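PDB 2E87: OBG-type G domain-containing protein from Pyrococcus horikoshii, which binds GDP in the crystal and is probably a GTP-binding protein of the Obg/NOG1 type, though its biological role is unknown. Local coordinates for residues A[67-71]-A[72-76]; A[80-83]-A[84-88]; A[268-271]-A[272-276]. All coordinates share one frame; numbering follows the deposited sequence.

Interaction 1: A[67-71]-A[72-76]; sequences RTPGL and STLPK. With SO4 (sulfate ion), chain B; SO4 (sulfate ion), chain D.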
ATOM      1  N   ARG A  67      14.188   6.156  -1.383  1.00 49.49           N
ATOM      2  CA  ARG A  67      12.947   6.461  -2.079  1.00 46.52           C
ATOM      3  C   ARG A  67      11.783   5.505  -1.861  1.00 44.64           C
ATOM      4  O   ARG A  67      10.693   5.725  -2.387  1.00 41.60           O
ATOM      5  CB  ARG A  67      13.215   6.591  -3.573  1.00 48.21           C
ATOM      6  CG  ARG A  67      14.215   7.680  -3.917  1.00 61.86           C
ATOM      7  CD  ARG A  67      14.265   7.864  -5.415  1.00 70.54           C
ATOM      8  NE  ARG A  67      15.313   8.782  -5.840  1.00 76.08           N
ATOM      9  CZ  ARG A  67      15.676   8.935  -7.108  1.00 81.42           C
ATOM     10  NH1 ARG A  67      15.070   8.227  -8.054  1.00 81.48           N
ATOM     11  NH2 ARG A  67      16.643   9.784  -7.431  1.00 82.52           N
ATOM     12  N   THR A  68      12.004   4.441  -1.107  1.00 40.42           N
ATOM     13  CA  THR A  68      10.930   3.503  -0.844  1.00 40.25           C
ATOM     14  C   THR A  68      10.471   3.817   0.565  1.00 34.95           C
ATOM     15  O   THR A  68      11.271   3.862   1.484  1.00 40.89           O
ATOM     16  CB  THR A  68      11.416   2.037  -0.915  1.00 43.80           C
ATOM     17  OG1 THR A  68      12.168   1.843  -2.118  1.00 38.90           O
ATOM     18  CG2 THR A  68      10.234   1.084  -0.904  1.00 31.74           C
ATOM     19  N   PRO A  69       9.172   4.052   0.752  1.00 38.42           N
ATOM     20  CA  PRO A  69       8.692   4.364   2.098  1.00 37.47           C
ATOM     21  C   PRO A  69       8.879   3.200   3.070  1.00 36.74           C
ATOM     22  O   PRO A  69       8.729   2.034   2.692  1.00 37.61           O
ATOM     23  CB  PRO A  69       7.223   4.664   1.859  1.00 36.80           C
ATOM     24  CG  PRO A  69       6.874   3.641   0.810  1.00 40.25           C
ATOM     25  CD  PRO A  69       8.039   3.811  -0.161  1.00 38.02           C
ATOM     26  N   GLY A  70       9.233   3.514   4.312  1.00 33.37           N
ATOM     27  CA  GLY A  70       9.360   2.459   5.298  1.00 35.55           C
ATOM     28  C   GLY A  70       7.935   1.985   5.543  1.00 37.09           C
ATOM     29  O   GLY A  70       7.027   2.802   5.700  1.00 43.04           O
ATOM     30  N   LEU A  71       7.717   0.680   5.556  1.00 34.99           N
ATOM     31  CA  LEU A  71       6.372   0.169   5.756  1.00 40.56           C
ATOM     32  C   LEU A  71       5.712   0.688   7.044  1.00 41.09           C
ATOM     33  O   LEU A  71       4.512   0.942   7.064  1.00 43.31           O
ATOM     34  CB  LEU A  71       6.381  -1.364   5.742  1.00 33.87           C
ATOM     35  CG  LEU A  71       6.996  -2.069   4.518  1.00 37.73           C
ATOM     36  CD1 LEU A  71       6.704  -3.564   4.621  1.00 36.12           C
ATOM     37  CD2 LEU A  71       6.424  -1.530   3.214  1.00 31.30           C
ATOM     38  N   SER A  72       6.496   0.861   8.105  1.00 40.03           N
ATOM     39  CA  SER A  72       5.960   1.338   9.380  1.00 43.24           C
ATOM     40  C   SER A  72       5.410   2.763   9.295  1.00 41.69           C
ATOM     41  O   SER A  72       4.641   3.175  10.147  1.00 42.68           O
ATOM     42  CB  SER A  72       7.037   1.276  10.463  1.00 43.71           C
ATOM     43  OG  SER A  72       8.060   2.225  10.204  1.00 45.77           O
ATOM     44  N   THR A  73       5.817   3.509   8.273  1.00 41.64           N
ATOM     45  CA  THR A  73       5.350   4.880   8.067  1.00 41.46           C
ATOM     46  C   THR A  73       4.037   4.927   7.273  1.00 42.95           C
ATOM     47  O   THR A  73       3.458   5.991   7.077  1.00 42.12           O
ATOM     48  CB  THR A  73       6.384   5.723   7.286  1.00 45.10           C
ATOM     49  OG1 THR A  73       6.377   5.340   5.902  1.00 47.98           O
ATOM     50  CG2 THR A  73       7.784   5.523   7.866  1.00 37.59           C
ATOM     51  N   LEU A  74       3.567   3.774   6.819  1.00 41.85           N
ATOM     52  CA  LEU A  74       2.341   3.726   6.043  1.00 38.90           C
ATOM     53  C   LEU A  74       1.097   3.555   6.883  1.00 36.66           C
ATOM     54  O   LEU A  74       1.146   3.040   7.996  1.00 40.10           O
ATOM     55  CB  LEU A  74       2.406   2.574   5.030  1.00 37.11           C
ATOM     56  CG  LEU A  74       3.487   2.703   3.949  1.00 42.15           C
ATOM     57  CD1 LEU A  74       3.351   1.607   2.929  1.00 34.84           C
ATOM     58  CD2 LEU A  74       3.363   4.047   3.273  1.00 38.92           C
ATOM     59  N   PRO A  75      -0.043   4.025   6.376  1.00 37.91           N
ATOM     60  CA  PRO A  75      -1.272   3.850   7.154  1.00 37.25           C
ATOM     61  C   PRO A  75      -1.493   2.325   7.264  1.00 36.10           C
ATOM     62  O   PRO A  75      -1.123   1.580   6.352  1.00 41.79           O
ATOM     63  CB  PRO A  75      -2.320   4.530   6.280  1.00 41.26           C
ATOM     64  CG  PRO A  75      -1.543   5.642   5.643  1.00 37.80           C
ATOM     65  CD  PRO A  75      -0.242   4.970   5.264  1.00 36.64           C
ATOM     66  N   LYS A  76      -2.070   1.868   8.370  1.00 39.37           N
ATOM     67  CA  LYS A  76      -2.320   0.445   8.602  1.00 43.59           C
ATOM     68  C   LYS A  76      -2.968  -0.272   7.436  1.00 40.82           C
ATOM     69  O   LYS A  76      -2.647  -1.419   7.160  1.00 41.49           O
ATOM     70  CB  LYS A  76      -3.178   0.240   9.849  1.00 42.97           C
ATOM     71  CG  LYS A  76      -2.450   0.570  11.135  1.00 61.50           C
ATOM     72  CD  LYS A  76      -3.228   0.122  12.367  1.00 70.78           C
ATOM     73  CE  LYS A  76      -2.458   0.416  13.655  1.00 69.81           C
ATOM     74  NZ  LYS A  76      -3.087  -0.235  14.851  1.00 74.60           N
TER
HETATM   75  S   SO4 B 401      10.211   0.510   8.161  1.00 79.70           S
HETATM   76  O1  SO4 B 401       9.870   1.993   8.065  1.00 86.06           O
HETATM   77  O2  SO4 B 401      10.205  -0.185   6.779  1.00 84.83           O
HETATM   78  O3  SO4 B 401      11.636   0.467   8.731  1.00 81.16           O
HETATM   79  O4  SO4 B 401       9.164  -0.178   9.007  1.00 79.68           O
HETATM   80  S   SO4 D 403      -3.594   4.693  10.396  1.00 86.31           S
HETATM   81  O1  SO4 D 403      -4.478   5.417   9.357  1.00 81.33           O
HETATM   82  O2  SO4 D 403      -3.260   3.270  10.006  1.00 85.47           O
HETATM   83  O3  SO4 D 403      -2.298   5.491  10.537  1.00 84.25           O
HETATM   84  O4  SO4 D 403      -4.331   4.585  11.740  1.00 89.09           O
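G70 and T73 close a tight turn in the chain between helices 38-67 and 76-86: the T73 amide reaches back to G70 O (2.9 Å), and one residue on, L74 N bonds to L71 O (3.0 Å). These successive three-residue steps are single-turn 3-10 geometry, and the backbone then extends at L74 toward P75, the N-cap of helix 76-86. G70 O is gripped twice, since T73 OG1 also donates to it at 2.6 Å, lying in the carbonyl plane while the T73 amide stands above it. The hydroxyl gets there because it sits between the backbone N and the carbonyl carbon of its own residue (chi1 74°), folded back over the turn. Carbon contacts are looser: P69 CB meets L74 CD2 at 4.2 Å, and L71 CD2 approaches L74 CD1 at 4.4 Å. On the amide side of the turn a sulfate ion, probably from the crystallisation liquor, accepts a hydrogen bond from S72 N through its O4 (3.0 Å) and a weak one from L71 N; H92 NE2 also bonds to it. The loop is pinned at both ends, T68 OG1 to V64 O of helix 38-67 and L74 O to the Q79 side chain of helix 76-86, while L71 packs on H92 of helix 88-117.

Interaction 2: A[80-83]-A[84-88]; sequences ELVD and VLVDR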
ATOM      1  N   GLU A  80      -1.381  -3.439   5.531  1.00 36.21           N
ATOM      2  CA  GLU A  80      -2.087  -4.696   5.361  1.00 37.21           C
ATOM      3  C   GLU A  80      -2.097  -5.142   3.885  1.00 36.41           C
ATOM      4  O   GLU A  80      -1.777  -6.288   3.569  1.00 37.01           O
ATOM      5  CB  GLU A  80      -3.504  -4.543   5.916  1.00 32.60           C
ATOM      6  CG  GLU A  80      -4.099  -5.792   6.467  1.00 46.00           C
ATOM      7  CD  GLU A  80      -3.206  -6.472   7.479  1.00 45.81           C
ATOM      8  OE1 GLU A  80      -2.606  -5.794   8.333  1.00 41.20           O
ATOM      9  OE2 GLU A  80      -3.116  -7.708   7.427  1.00 50.02           O
ATOM     10  N   LEU A  81      -2.435  -4.251   2.964  1.00 32.53           N
ATOM     11  CA  LEU A  81      -2.456  -4.666   1.580  1.00 31.48           C
ATOM     12  C   LEU A  81      -1.062  -4.910   1.011  1.00 34.08           C
ATOM     13  O   LEU A  81      -0.899  -5.751   0.136  1.00 39.99           O
ATOM     14  CB  LEU A  81      -3.232  -3.670   0.725  1.00 36.00           C
ATOM     15  CG  LEU A  81      -4.725  -3.585   1.042  1.00 31.37           C
ATOM     16  CD1 LEU A  81      -5.376  -2.750  -0.006  1.00 37.42           C
ATOM     17  CD2 LEU A  81      -5.355  -4.943   1.051  1.00 34.43           C
ATOM     18  N   VAL A  82      -0.061  -4.180   1.493  1.00 33.26           N
ATOM     19  CA  VAL A  82       1.313  -4.395   1.040  1.00 31.88           C
ATOM     20  C   VAL A  82       1.696  -5.843   1.391  1.00 33.46           C
ATOM     21  O   VAL A  82       2.290  -6.567   0.594  1.00 33.94           O
ATOM     22  CB  VAL A  82       2.313  -3.437   1.747  1.00 29.01           C
ATOM     23  CG1 VAL A  82       3.749  -3.983   1.637  1.00 20.27           C
ATOM     24  CG2 VAL A  82       2.233  -2.048   1.116  1.00 28.09           C
ATOM     25  N   ASP A  83       1.346  -6.244   2.608  1.00 35.48           N
ATOM     26  CA  ASP A  83       1.628  -7.575   3.088  1.00 31.61           C
ATOM     27  C   ASP A  83       0.907  -8.577   2.194  1.00 37.35           C
ATOM     28  O   ASP A  83       1.465  -9.595   1.814  1.00 37.23           O
ATOM     29  CB  ASP A  83       1.152  -7.704   4.538  1.00 35.05           C
ATOM     30  CG  ASP A  83       1.556  -9.034   5.182  1.00 43.74           C
ATOM     31  OD1 ASP A  83       0.969  -9.376   6.220  1.00 41.50           O
ATOM     32  OD2 ASP A  83       2.460  -9.725   4.672  1.00 41.62           O
ATOM     33  N   VAL A  84      -0.338  -8.280   1.842  1.00 41.96           N
ATOM     34  CA  VAL A  84      -1.102  -9.185   0.996  1.00 39.19           C
ATOM     35  C   VAL A  84      -0.489  -9.351  -0.380  1.00 37.67           C
ATOM     36  O   VAL A  84      -0.444 -10.448  -0.911  1.00 42.13           O
ATOM     37  CB  VAL A  84      -2.568  -8.701   0.814  1.00 43.40           C
ATOM     38  CG1 VAL A  84      -3.172  -9.296  -0.446  1.00 32.64           C
ATOM     39  CG2 VAL A  84      -3.391  -9.111   2.004  1.00 36.04           C
ATOM     40  N   LEU A  85      -0.018  -8.260  -0.957  1.00 36.69           N
ATOM     41  CA  LEU A  85       0.539  -8.301  -2.302  1.00 38.79           C
ATOM     42  C   LEU A  85       1.972  -8.817  -2.481  1.00 39.50           C
ATOM     43  O   LEU A  85       2.273  -9.462  -3.487  1.00 44.30           O
ATOM     44  CB  LEU A  85       0.454  -6.906  -2.934  1.00 36.77           C
ATOM     45  CG  LEU A  85      -0.938  -6.320  -3.166  1.00 39.64           C
ATOM     46  CD1 LEU A  85      -0.830  -4.933  -3.769  1.00 38.46           C
ATOM     47  CD2 LEU A  85      -1.707  -7.235  -4.090  1.00 41.97           C
ATOM     48  N   VAL A  86       2.858  -8.543  -1.533  1.00 39.03           N
ATOM     49  CA  VAL A  86       4.251  -8.948  -1.717  1.00 38.30           C
ATOM     50  C   VAL A  86       4.899  -9.566  -0.496  1.00 38.30           C
ATOM     51  O   VAL A  86       6.070  -9.944  -0.544  1.00 37.65           O
ATOM     52  CB  VAL A  86       5.093  -7.727  -2.155  1.00 35.35           C
ATOM     53  CG1 VAL A  86       4.426  -7.049  -3.334  1.00 30.05           C
ATOM     54  CG2 VAL A  86       5.227  -6.720  -1.012  1.00 29.92           C
ATOM     55  N   ASP A  87       4.137  -9.638   0.596  1.00 37.02           N
ATOM     56  CA  ASP A  87       4.595 -10.188   1.878  1.00 40.14           C
ATOM     57  C   ASP A  87       5.513  -9.259   2.664  1.00 37.81           C
ATOM     58  O   ASP A  87       6.681  -9.094   2.334  1.00 37.97           O
ATOM     59  CB  ASP A  87       5.302 -11.542   1.702  1.00 39.11           C
ATOM     60  CG  ASP A  87       5.542 -12.226   3.028  1.00 46.26           C
ATOM     61  OD1 ASP A  87       6.632 -12.068   3.609  1.00 52.77           O
ATOM     62  OD2 ASP A  87       4.613 -12.899   3.517  1.00 60.25           O
ATOM     63  N   ARG A  88       4.973  -8.687   3.732  1.00 41.08           N
ATOM     64  CA  ARG A  88       5.712  -7.749   4.561  1.00 44.10           C
ATOM     65  C   ARG A  88       7.085  -8.221   5.037  1.00 43.80           C
ATOM     66  O   ARG A  88       8.059  -7.474   4.963  1.00 41.01           O
ATOM     67  CB  ARG A  88       4.891  -7.370   5.790  1.00 43.79           C
ATOM     68  CG  ARG A  88       5.540  -6.263   6.612  1.00 54.35           C
ATOM     69  CD  ARG A  88       5.255  -6.431   8.089  1.00 59.95           C
ATOM     70  NE  ARG A  88       3.829  -6.387   8.383  1.00 67.20           N
ATOM     71  CZ  ARG A  88       3.143  -5.269   8.593  1.00 74.54           C
ATOM     72  NH1 ARG A  88       3.757  -4.087   8.547  1.00 72.23           N
ATOM     73  NH2 ARG A  88       1.840  -5.338   8.850  1.00 73.96           N
TER
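D83 lays its carboxylate across the start of the R88 side chain, OD2 lying 3.6 Å from R88 CB, and accepts the R88 amide at 2.9 Å in a fairly straight bond (164° at the hydrogen). This is the junction of two helices in the N-terminal helical domain: 76-86 ends, D87 breaks the helical path with a positive phi (76°), and 88-117 starts at once. D83 CG lies opposite its own backbone N (chi1 -173°), which carries OD2 to the first amide of the new helix; that amide meets the carboxylate from above its plane. D87 is the N-cap of that helix, and its OD1 bonds to T90 OG1. D83 and D87 bring OD2 atoms within 4.0 Å of each other, a like-charge approach that the nearby amides of the helix start may ease. D83 OD1 and E80 OE2 both take Q238 NE2, tying this turn to helix 234-241. With an alanine here in place of D83, the R88 amide would probably lose its carboxylate acceptor and Q238 one of these two partners. Across the turn V82 CG1 touches V86 CG2 at 4.1 Å; V86 also packs on A153 and V156 of helix 144-156. R88, bent at chi2 and chi3, carries its guanidinium back past the turn toward E80, whose OE1 lies at its edge near its plane, 4.5 Å from NH2 and too far for a salt bridge.

Interaction 3: A[268-271]-A[272-276]; sequences IHLF and EEVHG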
ATOM      1  N   ILE A 268     -29.249 -12.572   6.012  1.00 41.35           N
ATOM      2  CA  ILE A 268     -29.029 -12.404   7.451  1.00 40.92           C
ATOM      3  C   ILE A 268     -27.748 -13.137   7.886  1.00 39.47           C
ATOM      4  O   ILE A 268     -26.979 -12.632   8.698  1.00 38.55           O
ATOM      5  CB  ILE A 268     -30.233 -12.920   8.288  1.00 35.71           C
ATOM      6  CG1 ILE A 268     -31.366 -11.897   8.260  1.00 38.17           C
ATOM      7  CG2 ILE A 268     -29.825 -13.152   9.730  1.00 37.56           C
ATOM      8  CD1 ILE A 268     -32.668 -12.430   8.865  1.00 42.00           C
ATOM      9  N   HIS A 269     -27.501 -14.321   7.345  1.00 37.49           N
ATOM     10  CA  HIS A 269     -26.293 -15.023   7.750  1.00 41.98           C
ATOM     11  C   HIS A 269     -25.082 -14.186   7.411  1.00 42.45           C
ATOM     12  O   HIS A 269     -24.171 -14.048   8.226  1.00 44.18           O
ATOM     13  CB  HIS A 269     -26.196 -16.385   7.070  1.00 40.96           C
ATOM     14  CG  HIS A 269     -27.188 -17.377   7.582  1.00 51.47           C
ATOM     15  ND1 HIS A 269     -27.479 -18.550   6.917  1.00 53.75           N
ATOM     16  CD2 HIS A 269     -27.946 -17.379   8.704  1.00 49.67           C
ATOM     17  CE1 HIS A 269     -28.377 -19.230   7.609  1.00 58.01           C
ATOM     18  NE2 HIS A 269     -28.677 -18.541   8.697  1.00 57.30           N
ATOM     19  N   LEU A 270     -25.082 -13.614   6.212  1.00 39.69           N
ATOM     20  CA  LEU A 270     -23.961 -12.801   5.774  1.00 43.20           C
ATOM     21  C   LEU A 270     -23.821 -11.583   6.665  1.00 43.07           C
ATOM     22  O   LEU A 270     -22.716 -11.237   7.078  1.00 41.02           O
ATOM     23  CB  LEU A 270     -24.133 -12.356   4.319  1.00 46.97           C
ATOM     24  CG  LEU A 270     -22.881 -11.689   3.742  1.00 49.20           C
ATOM     25  CD1 LEU A 270     -21.728 -12.682   3.746  1.00 44.38           C
ATOM     26  CD2 LEU A 270     -23.159 -11.203   2.331  1.00 44.61           C
ATOM     27  N   PHE A 271     -24.938 -10.930   6.965  1.00 40.45           N
ATOM     28  CA  PHE A 271     -24.878  -9.760   7.820  1.00 41.09           C
ATOM     29  C   PHE A 271     -24.197 -10.106   9.149  1.00 42.64           C
ATOM     30  O   PHE A 271     -23.352  -9.359   9.640  1.00 42.72           O
ATOM     31  CB  PHE A 271     -26.278  -9.228   8.105  1.00 39.90           C
ATOM     32  CG  PHE A 271     -26.331  -8.315   9.283  1.00 39.41           C
ATOM     33  CD1 PHE A 271     -25.939  -6.988   9.170  1.00 36.86           C
ATOM     34  CD2 PHE A 271     -26.687  -8.801  10.531  1.00 39.70           C
ATOM     35  CE1 PHE A 271     -25.898  -6.159  10.289  1.00 34.98           C
ATOM     36  CE2 PHE A 271     -26.647  -7.976  11.661  1.00 41.58           C
ATOM     37  CZ  PHE A 271     -26.250  -6.654  11.534  1.00 38.24           C
ATOM     38  N   GLU A 272     -24.567 -11.241   9.730  1.00 40.60           N
ATOM     39  CA  GLU A 272     -24.003 -11.648  11.012  1.00 45.60           C
ATOM     40  C   GLU A 272     -22.503 -11.946  10.922  1.00 47.05           C
ATOM     41  O   GLU A 272     -21.741 -11.625  11.830  1.00 47.45           O
ATOM     42  CB  GLU A 272     -24.764 -12.857  11.563  1.00 42.55           C
ATOM     43  CG  GLU A 272     -26.260 -12.621  11.620  1.00 52.37           C
ATOM     44  CD  GLU A 272     -27.036 -13.794  12.190  1.00 56.55           C
ATOM     45  OE1 GLU A 272     -26.869 -14.935  11.687  1.00 51.65           O
ATOM     46  OE2 GLU A 272     -27.825 -13.558  13.138  1.00 58.51           O
ATOM     47  N   GLU A 273     -22.081 -12.561   9.828  1.00 45.47           N
ATOM     48  CA  GLU A 273     -20.673 -12.852   9.645  1.00 44.52           C
ATOM     49  C   GLU A 273     -19.891 -11.543   9.455  1.00 43.78           C
ATOM     50  O   GLU A 273     -18.798 -11.389   9.984  1.00 47.58           O
ATOM     51  CB  GLU A 273     -20.475 -13.748   8.430  1.00 42.63           C
ATOM     52  CG  GLU A 273     -19.166 -14.491   8.469  1.00 58.55           C
ATOM     53  CD  GLU A 273     -18.751 -14.986   7.113  1.00 62.81           C
ATOM     54  OE1 GLU A 273     -18.323 -14.152   6.296  1.00 73.47           O
ATOM     55  OE2 GLU A 273     -18.860 -16.203   6.858  1.00 73.22           O
ATOM     56  N   VAL A 274     -20.453 -10.597   8.710  1.00 41.80           N
ATOM     57  CA  VAL A 274     -19.782  -9.321   8.476  1.00 38.66           C
ATOM     58  C   VAL A 274     -19.819  -8.437   9.717  1.00 44.39           C
ATOM     59  O   VAL A 274     -18.841  -7.752  10.035  1.00 47.94           O
ATOM     60  CB  VAL A 274     -20.424  -8.572   7.273  1.00 39.59           C
ATOM     61  CG1 VAL A 274     -19.882  -7.155   7.159  1.00 36.06           C
ATOM     62  CG2 VAL A 274     -20.132  -9.328   5.991  1.00 33.17           C
ATOM     63  N   HIS A 275     -20.948  -8.457  10.418  1.00 42.05           N
ATOM     64  CA  HIS A 275     -21.134  -7.656  11.629  1.00 45.13           C
ATOM     65  C   HIS A 275     -20.152  -8.081  12.713  1.00 48.44           C
ATOM     66  O   HIS A 275     -19.743  -7.271  13.569  1.00 46.48           O
ATOM     67  CB  HIS A 275     -22.557  -7.832  12.172  1.00 46.11           C
ATOM     68  CG  HIS A 275     -22.907  -6.872  13.262  1.00 45.02           C
ATOM     69  ND1 HIS A 275     -23.580  -7.252  14.402  1.00 51.10           N
ATOM     70  CD2 HIS A 275     -22.690  -5.541  13.379  1.00 49.62           C
ATOM     71  CE1 HIS A 275     -23.764  -6.196  15.175  1.00 47.54           C
ATOM     72  NE2 HIS A 275     -23.232  -5.145  14.577  1.00 47.45           N
ATOM     73  N   GLY A 276     -19.793  -9.361  12.665  1.00 47.59           N
ATOM     74  CA  GLY A 276     -18.870  -9.930  13.625  1.00 48.05           C
ATOM     75  C   GLY A 276     -17.415  -9.680  13.287  1.00 47.04           C
ATOM     76  O   GLY A 276     -16.596  -9.553  14.181  1.00 52.34           O
TER
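F271 and H275, one turn apart, lie side by side and point the same way, their rings forming an offset stack with centroids 5.0 Å apart and planes inclined by 18°. Both side chains set CG anti to the backbone N (chi1 162° for F271, -170° for H275), which sends the two rings off the same flank of the helix. The overlap is partial: F271 CZ stands over the rim of one imidazole face, 3.8 Å from H275 CG, while H275 CB sits over a face of the phenyl ring in a CH-pi contact, 4.1 Å from its centroid. Beneath the pair, H275 N bonds to F271 O at 2.7 Å. Each ring has a further aromatic neighbour set edge-to-face, Y252 for F271 and F283 for H275. These belong to strands 249-254 and 283-287, which helix 264-277 connects as the crossover of a beta-alpha-beta unit in the G domain. E272 follows another course: its chain runs extended back along the helix, laying CD obliquely against I268 CG2 at 3.8 Å. OE1 then comes to the edge of the H269 imidazole, 4.0 Å from CD2 and near the ring plane. E273 leaves the helix on a different side, and its carboxylate bonds to I229 N and S230 OG. L270 CG lies 4.3 Å from V274 CG2, and the L270 side chain also rests on Y252 and on H175 of the probable P-loop, whose neighbouring residues bind GDP.

In the fold
Interactions 1, 2 and 3 follow one another along the chain, and the first two are neighbours in space, their centres 12 Å apart within the N-terminal helical domain. There L71 CD1 packs on R88 CG at 3.6 Å, and L71 and L74 both touch V82. Interactions 1 and 2 thus lie at the two ends of helix 76-86, where the chain passes from helix 38-67 into it and on to helix 88-117. Interaction 3 belongs to the G domain, on a helix flanking the central sheet, with its centre 33 Å from that of interaction 1 and 26 Å from that of interaction 2. The side chain of L270 there is about 10 Å from the bound GDP, not in contact with it.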